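Local coordinates for trehalose synthase regulatory protein (PDB 5HUS) that probably serves as a regulatory subunit of the trehalose-synthesising complex, its C-terminal domain having the fold of a trehalose-phosphatase of the HAD superfamily, at residues 128-133 with 140-145; 184-187 with 192-195; 124-129 with 147-152. All blocks are in the same frame, centred on the assembly; numbering follows the deposited sequence.

Contact 1 of 3, residues 128-133 with 140-145; sequences KLVESK and SFCEAL
Val130 and Cys142 meet where helix 116-136 lies on an outer strand of the four-stranded antiparallel sheet, a helix-on-sheet layer in the small alpha/beta domain that accompanies the HAD core. One branch of Val130, CG1, comes to 3.6 Å from Cys142 SG and almost as close to Cys142 CB, so a methyl group rests alongside the CB-SG bond. The sulfur stands anti to the backbone N of Cys142 (chi1 173°), which carries it along the helix surface. One turn further on, Val134 of the same helix also touches Cys142. At the margin, the aliphatic part of Glu131 passes more loosely, with CG 4.3 Å from Cys142 CB.

No hydrogen bond joins the two segments. Ser140 OG is bonded to Leu137 O in the turn that leads out of the helix, while the side chain of Lys133 leads away from strand 141-144, and its NZ makes a salt bridge with Glu170 and a hydrogen bond with His174. Within the helix, Ser132 folds back on the preceding turn: its OG donates to Leu129 O at 2.6 Å, tilted 20° from the carbonyl plane, and that oxygen also accepts a bond from Lys133 N.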
# COMPACT_ATOMS: atom_id res chain seq x y z
N LYS A 128 17.21 -16.64 3.03
CA LYS A 128 18.50 -17.19 3.42
C LYS A 128 19.54 -16.08 3.54
O LYS A 128 20.31 -16.02 4.51
CB LYS A 128 18.96 -18.24 2.41
CG LYS A 128 20.23 -18.98 2.80
CD LYS A 128 20.09 -20.47 2.54
CE LYS A 128 21.42 -21.19 2.69
NZ LYS A 128 22.40 -20.71 1.68
N LEU A 129 19.55 -15.18 2.56
CA LEU A 129 20.46 -14.04 2.56
C LEU A 129 20.22 -13.16 3.79
O LEU A 129 21.16 -12.83 4.52
CB LEU A 129 20.29 -13.24 1.27
CG LEU A 129 21.28 -12.13 0.91
CD1 LEU A 129 21.26 -11.89 -0.59
CD2 LEU A 129 20.98 -10.83 1.64
N VAL A 130 18.97 -12.80 4.04
CA VAL A 130 18.64 -11.95 5.18
C VAL A 130 18.99 -12.64 6.50
O VAL A 130 19.51 -12.00 7.42
CB VAL A 130 17.15 -11.57 5.19
CG1 VAL A 130 16.79 -10.82 6.47
CG2 VAL A 130 16.82 -10.72 3.96
N GLU A 131 18.75 -13.94 6.58
CA GLU A 131 19.02 -14.67 7.82
C GLU A 131 20.52 -14.69 8.13
O GLU A 131 20.91 -14.63 9.30
CB GLU A 131 18.47 -16.10 7.73
CG GLU A 131 16.97 -16.18 8.02
CD GLU A 131 16.40 -17.57 7.83
OE1 GLU A 131 17.03 -18.39 7.12
OE2 GLU A 131 15.31 -17.85 8.38
N SER A 132 21.35 -14.73 7.10
CA SER A 132 22.80 -14.71 7.28
C SER A 132 23.29 -13.35 7.79
O SER A 132 24.31 -13.27 8.47
CB SER A 132 23.52 -15.05 5.97
OG SER A 132 23.47 -13.98 5.04
N LYS A 133 22.56 -12.29 7.46
CA LYS A 133 22.86 -10.97 7.99
C LYS A 133 22.48 -10.90 9.46
O LYS A 133 23.19 -10.29 10.26
CB LYS A 133 22.11 -9.88 7.21
CG LYS A 133 22.38 -9.86 5.72
CD LYS A 133 23.85 -9.65 5.41
CE LYS A 133 24.08 -9.55 3.90
NZ LYS A 133 25.52 -9.41 3.57
N SER A 140 19.19 -8.10 15.65
CA SER A 140 18.38 -7.96 14.45
C SER A 140 17.58 -9.23 14.21
O SER A 140 17.87 -10.27 14.80
CB SER A 140 19.26 -7.65 13.23
OG SER A 140 20.06 -8.76 12.86
N PHE A 141 16.55 -9.14 13.37
CA PHE A 141 15.77 -10.32 13.05
C PHE A 141 15.13 -10.24 11.67
O PHE A 141 15.03 -9.17 11.07
CB PHE A 141 14.69 -10.58 14.11
CG PHE A 141 13.91 -9.36 14.53
CD1 PHE A 141 14.36 -8.55 15.57
CD2 PHE A 141 12.69 -9.05 13.93
CE1 PHE A 141 13.64 -7.44 15.98
CE2 PHE A 141 11.96 -7.94 14.35
CZ PHE A 141 12.44 -7.13 15.37
N CYS A 142 14.72 -11.40 11.17
CA CYS A 142 14.14 -11.53 9.84
C CYS A 142 12.65 -11.83 9.93
O CYS A 142 12.24 -12.72 10.66
CB CYS A 142 14.86 -12.64 9.06
SG CYS A 142 14.11 -13.02 7.47
N GLU A 143 11.86 -11.07 9.18
CA GLU A 143 10.44 -11.34 9.05
C GLU A 143 10.16 -11.78 7.62
O GLU A 143 10.34 -10.99 6.69
CB GLU A 143 9.62 -10.10 9.41
CG GLU A 143 8.12 -10.25 9.16
CD GLU A 143 7.34 -8.99 9.47
OE1 GLU A 143 7.92 -7.88 9.45
OE2 GLU A 143 6.13 -9.11 9.75
N ALA A 144 9.76 -13.03 7.44
CA ALA A 144 9.46 -13.54 6.11
C ALA A 144 7.95 -13.72 5.95
O ALA A 144 7.35 -14.52 6.65
CB ALA A 144 10.19 -14.85 5.86
N LEU A 145 7.35 -12.96 5.05
CA LEU A 145 5.94 -13.16 4.72
C LEU A 145 5.88 -14.03 3.45
O LEU A 145 6.83 -14.76 3.16
CB LEU A 145 5.23 -11.81 4.56
CG LEU A 145 5.30 -10.92 5.81
CD1 LEU A 145 4.47 -9.65 5.68
CD2 LEU A 145 4.88 -11.70 7.07

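Contact 2 of 3, residues 184-187 with 192-195; sequences VHAT and SVIV
Thr187 and Ile194 face each other as a hydrogen-bonded pair in the beta hairpin formed by strands 184-189 and 192-197, and they exchange both backbone bonds. Thr187 N donates to Ile194 O at 2.9 Å, with 152° at the hydrogen, and Ile194 N returns a bond of the same length to Thr187 O. The second is the more nearly collinear with its carbonyl, at a C=O...N angle of 160°. Thr187 O also receives the CA-H of Val193 at 3.3 Å, measured from CA.

Ile194 O has a further donor. A water gives it a hydrogen bond at 2.9 Å and is itself hydrogen-bonded to Thr187 OG1 at 2.7 Å, linking side chain to backbone across the pair. The next pair, Ala186 with Val195, is non-hydrogen-bonded, so its amides point outward: Val195 N goes to Val149 O on the adjoining strand, whereas Ala186 N, on the outer strand, finds the side-chain oxygen of Asn176 on helix 161-179. His185 is held through both ring nitrogens, by Asp198 and Glu180.

On the face under the helices the hairpin is aliphatic. Val184 CG1 and Val195 CG1, each anti to its own main-chain nitrogen, meet at 3.6 Å, and Ala186 CB lies equally close to Val193 CG1. The chemistry therefore divides by face: aliphatic side chains line the helix side, while on the side of Thr187 and Ile194 water supplements a carbonyl already engaged in the sheet.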
# COMPACT_ATOMS: atom_id res chain seq x y z
N VAL A 184 13.20 -6.99 -8.46
CA VAL A 184 13.10 -7.01 -7.00
C VAL A 184 14.13 -6.05 -6.41
O VAL A 184 15.27 -6.01 -6.86
CB VAL A 184 13.33 -8.43 -6.45
CG1 VAL A 184 13.44 -8.42 -4.93
CG2 VAL A 184 12.21 -9.36 -6.90
N HIS A 185 13.72 -5.26 -5.42
CA HIS A 185 14.64 -4.32 -4.78
C HIS A 185 14.49 -4.31 -3.27
O HIS A 185 13.42 -4.62 -2.74
CB HIS A 185 14.43 -2.90 -5.31
CG HIS A 185 15.08 -2.67 -6.64
ND1 HIS A 185 14.41 -2.84 -7.84
CD2 HIS A 185 16.33 -2.27 -6.97
CE1 HIS A 185 15.22 -2.56 -8.84
NE2 HIS A 185 16.39 -2.21 -8.34
N ALA A 186 15.58 -3.97 -2.59
CA ALA A 186 15.56 -3.72 -1.15
C ALA A 186 15.56 -2.21 -0.90
O ALA A 186 16.24 -1.46 -1.60
CB ALA A 186 16.75 -4.37 -0.49
N THR A 187 14.80 -1.77 0.09
CA THR A 187 14.73 -0.34 0.42
C THR A 187 14.83 -0.15 1.93
O THR A 187 14.39 -1.01 2.69
CB THR A 187 13.43 0.29 -0.11
OG1 THR A 187 13.22 -0.11 -1.47
CG2 THR A 187 13.51 1.81 -0.04
N SER A 192 14.45 -0.58 9.12
CA SER A 192 14.38 -1.90 8.53
C SER A 192 14.64 -1.86 7.03
O SER A 192 14.53 -0.82 6.39
CB SER A 192 13.01 -2.54 8.79
OG SER A 192 12.00 -1.89 8.05
N VAL A 193 15.01 -3.01 6.48
CA VAL A 193 15.12 -3.17 5.04
C VAL A 193 13.94 -4.00 4.55
O VAL A 193 13.73 -5.11 5.03
CB VAL A 193 16.44 -3.86 4.65
CG1 VAL A 193 16.51 -4.08 3.14
CG2 VAL A 193 17.63 -3.05 5.13
N ILE A 194 13.16 -3.46 3.61
CA ILE A 194 12.08 -4.25 3.03
C ILE A 194 12.42 -4.66 1.60
O ILE A 194 12.88 -3.85 0.80
CB ILE A 194 10.73 -3.51 3.05
CG1 ILE A 194 9.64 -4.39 2.42
CG2 ILE A 194 10.82 -2.16 2.34
CD1 ILE A 194 8.31 -3.70 2.28
N VAL A 195 12.22 -5.95 1.32
CA VAL A 195 12.47 -6.51 -0.00
C VAL A 195 11.13 -6.80 -0.68
O VAL A 195 10.31 -7.55 -0.13
CB VAL A 195 13.34 -7.80 0.08
CG1 VAL A 195 13.73 -8.28 -1.32
CG2 VAL A 195 14.57 -7.56 0.94
O HOH W 1 11.58 -2.24 -1.17

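Contact 3 of 3, residues 124-129 with 147-152; sequences PEIVKL and ATVRFH
The helical layer of the small alpha/beta domain closes over its antiparallel sheet here, with Ile126 and Val127 of helix 116-136 set against Val149 on strand 149-152, an inner strand. Such a layer of helices on one face of a sheet is the construction expected of the cap domain in trehalose-phosphatases of the HAD superfamily.

Three branched side chains make the contact. Ile126 CG2 approaches Val149 CG2 at 3.6 Å, the two side chains crossing obliquely, and is slightly farther from Val149 CB. Val127 reaches the same methyl from another direction: its CG2 is 3.9 Å from Val149 CG2, with the side chains at about a right angle. Val149 CG2 thus has two consecutive helix residues as neighbours. With chi1 of Val149 at -177°, CG2 lies anti to the carbonyl carbon and turns toward Ile126 and Val127, while CG1, anti to the backbone N, meets Val130 CG2 at 3.8 Å, one turn along the helix from Ile126.

Each helix residue also spreads to a neighbouring strand, Ile126 CG2 lying 3.9 Å from Val195 CG1 and Val127 CG2 3.8 Å from Ala144 CB, so the helix spans three strands of the sheet. Of the polar side chains next to Val149, Thr148 OG1 is hydrogen-bonded to Glu97, and Arg150 bonds through NH1 to Ser192 OG on the adjoining strand and makes a cation-pi contact with Tyr76.

No hydrogen bond crosses between helix and strand. Cohesion between the layers at this point is accordingly apolar and rests on the fit of branched methyl groups, while polar bonding runs within the sheet or out to other parts of the chain.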
# COMPACT_ATOMS: atom_id res chain seq x y z
N PRO A 124 13.02 -18.09 -1.14
CA PRO A 124 13.95 -18.83 -0.28
C PRO A 124 15.37 -18.27 -0.30
O PRO A 124 16.02 -18.24 0.76
CB PRO A 124 13.92 -20.25 -0.87
CG PRO A 124 12.57 -20.36 -1.50
CD PRO A 124 12.33 -18.99 -2.09
N GLU A 125 15.82 -17.81 -1.46
CA GLU A 125 17.14 -17.20 -1.59
C GLU A 125 17.22 -15.90 -0.81
O GLU A 125 18.21 -15.64 -0.12
CB GLU A 125 17.48 -16.96 -3.06
CG GLU A 125 17.56 -18.22 -3.91
CD GLU A 125 18.65 -19.17 -3.45
OE1 GLU A 125 19.73 -18.69 -3.04
OE2 GLU A 125 18.43 -20.39 -3.49
N ILE A 126 16.18 -15.08 -0.92
CA ILE A 126 16.14 -13.81 -0.20
C ILE A 126 16.15 -14.03 1.30
O ILE A 126 16.90 -13.37 2.03
CB ILE A 126 14.89 -12.99 -0.60
CG1 ILE A 126 14.94 -12.66 -2.10
CG2 ILE A 126 14.81 -11.71 0.22
CD1 ILE A 126 13.67 -12.01 -2.64
N VAL A 127 15.32 -14.96 1.77
CA VAL A 127 15.23 -15.26 3.20
C VAL A 127 16.56 -15.75 3.76
O VAL A 127 16.99 -15.32 4.84
CB VAL A 127 14.14 -16.30 3.49
CG1 VAL A 127 14.23 -16.79 4.93
CG2 VAL A 127 12.76 -15.70 3.22
N LYS A 128 17.21 -16.64 3.03
CA LYS A 128 18.50 -17.19 3.42
C LYS A 128 19.54 -16.08 3.54
O LYS A 128 20.31 -16.02 4.51
CB LYS A 128 18.96 -18.24 2.41
CG LYS A 128 20.23 -18.98 2.80
CD LYS A 128 20.09 -20.47 2.54
CE LYS A 128 21.42 -21.19 2.69
NZ LYS A 128 22.40 -20.71 1.68
N LEU A 129 19.55 -15.18 2.56
CA LEU A 129 20.46 -14.04 2.56
C LEU A 129 20.22 -13.16 3.79
O LEU A 129 21.16 -12.83 4.52
CB LEU A 129 20.29 -13.24 1.27
CG LEU A 129 21.28 -12.13 0.91
CD1 LEU A 129 21.26 -11.89 -0.59
CD2 LEU A 129 20.98 -10.83 1.64
N ALA A 147 5.41 -12.98 0.19
CA ALA A 147 5.96 -12.34 -1.01
C ALA A 147 6.82 -11.12 -0.67
O ALA A 147 7.20 -10.36 -1.56
CB ALA A 147 4.83 -11.93 -1.96
N THR A 148 7.11 -10.95 0.61
CA THR A 148 7.99 -9.86 1.04
C THR A 148 8.87 -10.36 2.17
O THR A 148 8.52 -11.30 2.88
CB THR A 148 7.19 -8.61 1.50
OG1 THR A 148 6.13 -9.01 2.37
CG2 THR A 148 6.58 -7.89 0.32
N VAL A 149 10.04 -9.74 2.31
CA VAL A 149 10.94 -10.07 3.40
C VAL A 149 11.38 -8.76 4.04
O VAL A 149 11.69 -7.79 3.34
CB VAL A 149 12.18 -10.87 2.93
CG1 VAL A 149 13.06 -11.25 4.12
CG2 VAL A 149 11.75 -12.13 2.16
N ARG A 150 11.38 -8.72 5.37
CA ARG A 150 11.79 -7.52 6.07
C ARG A 150 12.91 -7.82 7.07
O ARG A 150 12.79 -8.72 7.90
CB ARG A 150 10.60 -6.87 6.78
CG ARG A 150 10.86 -5.43 7.21
CD ARG A 150 9.62 -4.77 7.80
NE ARG A 150 8.61 -4.46 6.79
CZ ARG A 150 8.34 -3.24 6.35
NH1 ARG A 150 9.00 -2.19 6.82
NH2 ARG A 150 7.39 -3.05 5.44
N PHE A 151 14.00 -7.07 6.95
CA PHE A 151 15.16 -7.22 7.82
C PHE A 151 15.10 -6.12 8.88
O PHE A 151 15.33 -4.96 8.57
CB PHE A 151 16.45 -7.13 6.99
CG PHE A 151 17.72 -7.31 7.78
CD1 PHE A 151 17.73 -8.02 8.96
CD2 PHE A 151 18.90 -6.76 7.32
CE1 PHE A 151 18.91 -8.17 9.68
CE2 PHE A 151 20.08 -6.91 8.03
CZ PHE A 151 20.08 -7.61 9.21
N HIS A 152 14.78 -6.49 10.11
CA HIS A 152 14.62 -5.52 11.19
C HIS A 152 15.91 -5.32 11.98
O HIS A 152 16.53 -6.29 12.41
CB HIS A 152 13.52 -5.97 12.16
CG HIS A 152 12.15 -6.05 11.55
ND1 HIS A 152 11.22 -5.05 11.69
CD2 HIS A 152 11.55 -7.04 10.85
CE1 HIS A 152 10.10 -5.41 11.08
NE2 HIS A 152 10.28 -6.61 10.56

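Overall arrangement
The three contacts sample a single helix-covered sheet, in the strand order 141-144, 149-152, 192-197, 184-189. Contacts 1 and 3 use successive turns of helix 116-136, share Lys128 and Leu129, and have centres about 5 Å apart; their strands are joined by Arg150 N to Glu143 O at 2.8 Å. Contact 2 supplies the other half of the sheet, its centre about 9 Å from that of contact 3 and about 11 Å from that of contact 1, which it does not touch. Phe151 N to Val193 O, at 2.8 Å, connects contact 3 with contact 2. Strand 149-152 thus mediates between the outer contacts, illustrating how local packing and sheet bonding combine in one domain.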